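Local structure of immunoglobulin-like protein (Pseudomonas aeruginosa, 3N6Y) at residues 92-95 with 100-103; 14-19 with 43-48. The protein is of unknown function but has an immunoglobulin-like beta fold of the E-set kind and is probably made with a signal sequence, consistent with export. All blocks are in the same frame, centred on the assembly; numbering follows the deposited sequence.

Contact 1: 92-95 with 100-103; sequences QKLV and TDVM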
loop_
_atom_site.group_PDB
_atom_site.type_symbol
_atom_site.label_atom_id
_atom_site.label_comp_id
_atom_site.label_asym_id
_atom_site.label_seq_id
_atom_site.Cartn_x
_atom_site.Cartn_y
_atom_site.Cartn_z
ATOM N N GLN A 92 5.960 -6.529 -6.117
ATOM C CA GLN A 92 6.510 -7.100 -4.885
ATOM C C GLN A 92 6.466 -8.624 -4.943
ATOM O O GLN A 92 5.376 -9.213 -4.938
ATOM C CB GLN A 92 5.703 -6.612 -3.665
ATOM C CG GLN A 92 6.114 -7.231 -2.303
ATOM C CD GLN A 92 5.153 -6.851 -1.141
ATOM O OE1 GLN A 92 4.756 -5.698 -1.016
ATOM N NE2 GLN A 92 4.790 -7.829 -0.297
ATOM N N LYS A 93 7.634 -9.268 -4.969
ATOM C CA LYS A 93 7.666 -10.748 -4.893
ATOM C C LYS A 93 7.101 -11.202 -3.534
ATOM O O LYS A 93 7.438 -10.664 -2.500
ATOM C CB LYS A 93 9.094 -11.272 -5.066
ATOM C CG LYS A 93 9.248 -12.801 -4.913
ATOM C CD LYS A 93 10.471 -13.315 -5.703
ATOM C CE LYS A 93 10.892 -14.745 -5.347
ATOM N NZ LYS A 93 9.797 -15.773 -5.391
ATOM N N LEU A 94 6.223 -12.204 -3.575
ATOM C CA LEU A 94 5.702 -12.798 -2.372
ATOM C C LEU A 94 6.785 -13.565 -1.610
ATOM O O LEU A 94 7.568 -14.295 -2.174
ATOM C CB LEU A 94 4.554 -13.746 -2.742
ATOM C CG LEU A 94 3.281 -13.032 -3.244
ATOM C CD1 LEU A 94 2.384 -14.088 -3.883
ATOM C CD2 LEU A 94 2.572 -12.277 -2.117
ATOM N N VAL A 95 6.822 -13.373 -0.304
ATOM C CA VAL A 95 7.773 -14.067 0.572
ATOM C C VAL A 95 6.979 -14.969 1.484
ATOM O O VAL A 95 6.322 -14.491 2.386
ATOM C CB VAL A 95 8.578 -13.047 1.402
ATOM C CG1 VAL A 95 9.418 -13.709 2.418
ATOM C CG2 VAL A 95 9.407 -12.144 0.451
ATOM N N THR A 100 3.256 -10.704 7.651
ATOM C CA THR A 100 2.413 -9.644 7.147
ATOM C C THR A 100 3.018 -9.071 5.874
ATOM O O THR A 100 4.220 -9.128 5.633
ATOM C CB THR A 100 2.224 -8.496 8.151
ATOM O OG1 THR A 100 3.490 -7.935 8.481
ATOM C CG2 THR A 100 1.568 -8.996 9.431
ATOM N N ASP A 101 2.135 -8.480 5.083
ATOM C CA ASP A 101 2.480 -7.761 3.872
ATOM C C ASP A 101 1.912 -6.340 4.014
ATOM O O ASP A 101 0.946 -6.149 4.702
ATOM C CB ASP A 101 1.843 -8.462 2.670
ATOM C CG ASP A 101 2.519 -9.785 2.334
ATOM O OD1 ASP A 101 2.201 -10.798 2.986
ATOM O OD2 ASP A 101 3.393 -9.771 1.434
ATOM N N VAL A 102 2.605 -5.365 3.469
ATOM C CA VAL A 102 2.299 -3.951 3.626
ATOM C C VAL A 102 2.271 -3.284 2.273
ATOM O O VAL A 102 3.059 -3.591 1.378
ATOM C CB VAL A 102 3.357 -3.265 4.482
ATOM C CG1 VAL A 102 3.173 -1.725 4.525
ATOM C CG2 VAL A 102 3.367 -3.841 5.904
HETATM N N MSE A 103 1.332 -2.381 2.131
HETATM C CA MSE A 103 1.296 -1.437 1.008
HETATM C C MSE A 103 1.135 -0.046 1.613
HETATM O O MSE A 103 0.061 0.319 2.093
HETATM C CB MSE A 103 0.159 -1.716 0.024
HETATM C CG MSE A 103 0.174 -0.716 -1.094
HETATM SE SE MSE A 103 -1.275 -1.126 -2.349
HETATM C CE MSE A 103 -0.930 0.415 -3.516
HETATM O O HOH W 1 2.103 -5.816 -0.120
HETATM O O HOH W 2 5.313 -11.411 1.331
#
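The connection between the two sheets of an immunoglobulin-like beta sandwich is spanned here by Gln-92 and Asp-101. Gln-92 ends strand 84-92 in one sheet. Asp-101 begins strand 101-106, which pairs with strand 51-59 in the other. Two waters do much of the bridging. In the conformer described here, one of two for this side chain, Gln-92 reaches across because CG lies anti to its backbone N (chi1 175°) and the chain stays extended beyond it. Its NE2 comes 3.0 Å from OD2 of Asp-101, with the amide and carboxylate planes only 7° apart. The other amide atom, OE1, accepts a hydrogen bond from water 1 at 2.8 Å. That water also donates to the backbone O of Val-102, also at 2.8 Å, so it links the amide to the strand. Asp-101 turns its carboxylate to the loop, with CG beside its own backbone N (chi1 -72°). The two oxygens have different partners. OD1 forms a salt bridge with Lys-61, whose NZ also bonds the O of Val-95. This charge pairing probably favours an ionised carboxylate. Leu-94 packs on Leu-58 and Leu-68, and its CD2 stays 4.4 Å from OD2 of Asp-101. Water 2 adds a second bridge: it donates to OD2 of Asp-101 over a short 2.5 Å and accepts from Val-95 N at 3.0 Å.

Contact 2: 14-19 with 43-48; sequences YGVFES and EVPAKL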
loop_
_atom_site.group_PDB
_atom_site.type_symbol
_atom_site.label_atom_id
_atom_site.label_comp_id
_atom_site.label_asym_id
_atom_site.label_seq_id
_atom_site.Cartn_x
_atom_site.Cartn_y
_atom_site.Cartn_z
ATOM N N TYR A 14 -5.791 -0.627 8.225
ATOM C CA TYR A 14 -5.587 0.522 7.346
ATOM C C TYR A 14 -5.513 1.807 8.149
ATOM O O TYR A 14 -6.183 1.934 9.195
ATOM C CB TYR A 14 -6.688 0.620 6.296
ATOM C CG TYR A 14 -8.007 0.932 6.865
ATOM C CD1 TYR A 14 -8.394 2.268 7.068
ATOM C CD2 TYR A 14 -8.877 -0.082 7.282
ATOM C CE1 TYR A 14 -9.594 2.578 7.599
ATOM C CE2 TYR A 14 -10.095 0.217 7.831
ATOM C CZ TYR A 14 -10.456 1.541 7.995
ATOM O OH TYR A 14 -11.680 1.776 8.546
ATOM N N GLY A 15 -4.761 2.773 7.635
ATOM C CA GLY A 15 -4.592 4.056 8.292
ATOM C C GLY A 15 -3.210 4.644 8.278
ATOM O O GLY A 15 -2.462 4.434 7.326
ATOM N N VAL A 16 -2.889 5.398 9.324
ATOM C CA VAL A 16 -1.652 6.118 9.475
ATOM C C VAL A 16 -0.708 5.279 10.346
ATOM O O VAL A 16 -1.073 4.886 11.473
ATOM C CB VAL A 16 -1.858 7.546 10.060
ATOM C CG1 VAL A 16 -0.484 8.197 10.383
ATOM C CG2 VAL A 16 -2.661 8.430 9.093
ATOM N N PHE A 17 0.487 5.038 9.815
ATOM C CA PHE A 17 1.558 4.253 10.471
ATOM C C PHE A 17 2.254 5.137 11.460
ATOM O O PHE A 17 2.622 6.275 11.150
ATOM C CB PHE A 17 2.572 3.718 9.468
ATOM C CG PHE A 17 2.071 2.545 8.656
ATOM C CD1 PHE A 17 1.016 2.683 7.766
ATOM C CD2 PHE A 17 2.692 1.303 8.746
ATOM C CE1 PHE A 17 0.574 1.591 6.988
ATOM C CE2 PHE A 17 2.253 0.218 7.987
ATOM C CZ PHE A 17 1.194 0.364 7.104
ATOM N N GLU A 18 2.445 4.623 12.668
ATOM C CA GLU A 18 3.048 5.425 13.725
ATOM C C GLU A 18 4.471 4.974 13.940
ATOM O O GLU A 18 4.747 3.784 13.971
ATOM C CB GLU A 18 2.239 5.296 15.020
ATOM C CG GLU A 18 0.792 5.739 14.896
ATOM C CD GLU A 18 0.069 5.765 16.247
ATOM O OE1 GLU A 18 0.340 4.877 17.077
ATOM O OE2 GLU A 18 -0.773 6.660 16.456
ATOM N N SER A 19 5.384 5.925 14.038
ATOM C CA SER A 19 6.769 5.603 14.300
ATOM C C SER A 19 7.179 6.333 15.563
ATOM O O SER A 19 6.554 7.327 15.933
ATOM C CB SER A 19 7.655 6.021 13.119
ATOM O OG SER A 19 7.583 7.420 12.883
ATOM N N GLU A 43 -8.602 9.268 6.847
ATOM C CA GLU A 43 -8.284 10.694 6.814
ATOM C C GLU A 43 -6.817 10.885 7.174
ATOM O O GLU A 43 -6.375 10.590 8.272
ATOM C CB GLU A 43 -9.205 11.472 7.758
ATOM C CG GLU A 43 -10.659 11.441 7.359
ATOM C CD GLU A 43 -10.946 12.264 6.104
ATOM O OE1 GLU A 43 -10.199 13.246 5.816
ATOM O OE2 GLU A 43 -11.930 11.940 5.403
ATOM N N VAL A 44 -6.056 11.359 6.204
ATOM C CA VAL A 44 -4.607 11.435 6.288
ATOM C C VAL A 44 -4.130 12.885 6.229
ATOM O O VAL A 44 -4.463 13.586 5.283
ATOM C CB VAL A 44 -4.020 10.630 5.144
ATOM C CG1 VAL A 44 -2.496 10.763 5.088
ATOM C CG2 VAL A 44 -4.413 9.135 5.252
ATOM N N PRO A 45 -3.310 13.322 7.206
ATOM C CA PRO A 45 -2.782 14.706 7.137
ATOM C C PRO A 45 -1.845 14.962 5.972
ATOM O O PRO A 45 -0.942 14.150 5.714
ATOM C CB PRO A 45 -1.990 14.870 8.447
ATOM C CG PRO A 45 -2.279 13.724 9.265
ATOM C CD PRO A 45 -2.828 12.609 8.391
ATOM N N ALA A 46 -2.011 16.120 5.336
ATOM C CA ALA A 46 -1.168 16.552 4.230
ATOM C C ALA A 46 0.070 17.175 4.841
ATOM O O ALA A 46 0.284 18.405 4.784
ATOM C CB ALA A 46 -1.899 17.547 3.340
ATOM N N LYS A 47 0.865 16.323 5.458
ATOM C CA LYS A 47 2.081 16.746 6.177
ATOM C C LYS A 47 3.254 15.828 5.876
ATOM O O LYS A 47 3.126 14.609 5.896
ATOM C CB LYS A 47 1.794 16.772 7.679
ATOM C CG LYS A 47 0.737 17.820 8.038
ATOM C CD LYS A 47 0.301 17.865 9.519
ATOM C CE LYS A 47 1.136 18.836 10.318
ATOM N NZ LYS A 47 0.691 18.898 11.749
ATOM N N LEU A 48 4.418 16.418 5.597
ATOM C CA LEU A 48 5.658 15.647 5.418
ATOM C C LEU A 48 5.890 14.681 6.570
ATOM O O LEU A 48 5.715 15.044 7.743
ATOM C CB LEU A 48 6.880 16.596 5.324
ATOM C CG LEU A 48 7.337 17.196 4.013
ATOM C CD1 LEU A 48 8.596 18.014 4.283
ATOM C CD2 LEU A 48 7.591 16.132 2.909
#
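Val-16 meets Val-44 and Pro-45 through one methyl group, CG2. Its side chain leaves the backbone toward residues 43-48, and CG1 lies anti to the backbone N (chi1 172°). This leaves CG2 as the branch that faces residues 43-48. It approaches CD of Pro-45 at 4.2 Å, on the part of the ring next to the proline nitrogen. It also lies 4.3 Å from CG2 of Val-44, methyl against methyl. The backbone O of Glu-43 is a little farther from the same CG2, at 4.4 Å. The contact is loose and apolar, and no hydrogen bond crosses it. Within the immunoglobulin-like fold it joins strand 16-17 to the outermost strand 43-44 of the six-stranded sheet. Strand 16-17 follows a corner of the chain at Gly-15 and pairs with strand 38-40; Gly-15 and Phe-17 also bond to strand 51-59. Strand 43-44 runs parallel to strand 127-136. The side chain of Val-44 is buried, and it also packs on Phe-52, Phe-134 and Val-136. Pro-45 lies nearer the surface, where the chain leaves the strand. An inverse gamma turn follows, centred on Ala-46, with a weak bond of 2.8 Å from Lys-47 N to Pro-45 O.

How the contacts relate
The two contacts lie on opposite sides of the chain's centre, with their own centres about 20 Å apart. Both join different sheets of the fold. Contact 1 is the deeper, with two of its four touching residues buried and none exposed. Contact 2 lies nearer the surface, with one buried and one exposed. In contact 1 an amide, a carboxylate and waters bridge the end of strand 84-92 and the loop after it to the start of strand 101-106. Contact 2 is a contact of apolar side chains. Strand 51-59 touches both, through Tyr-56 and Leu-58 at contact 1 and Phe-52 at contact 2. The contacts also meet directly: CG1 of Val-102 packs on CZ of Phe-17 at 3.9 Å.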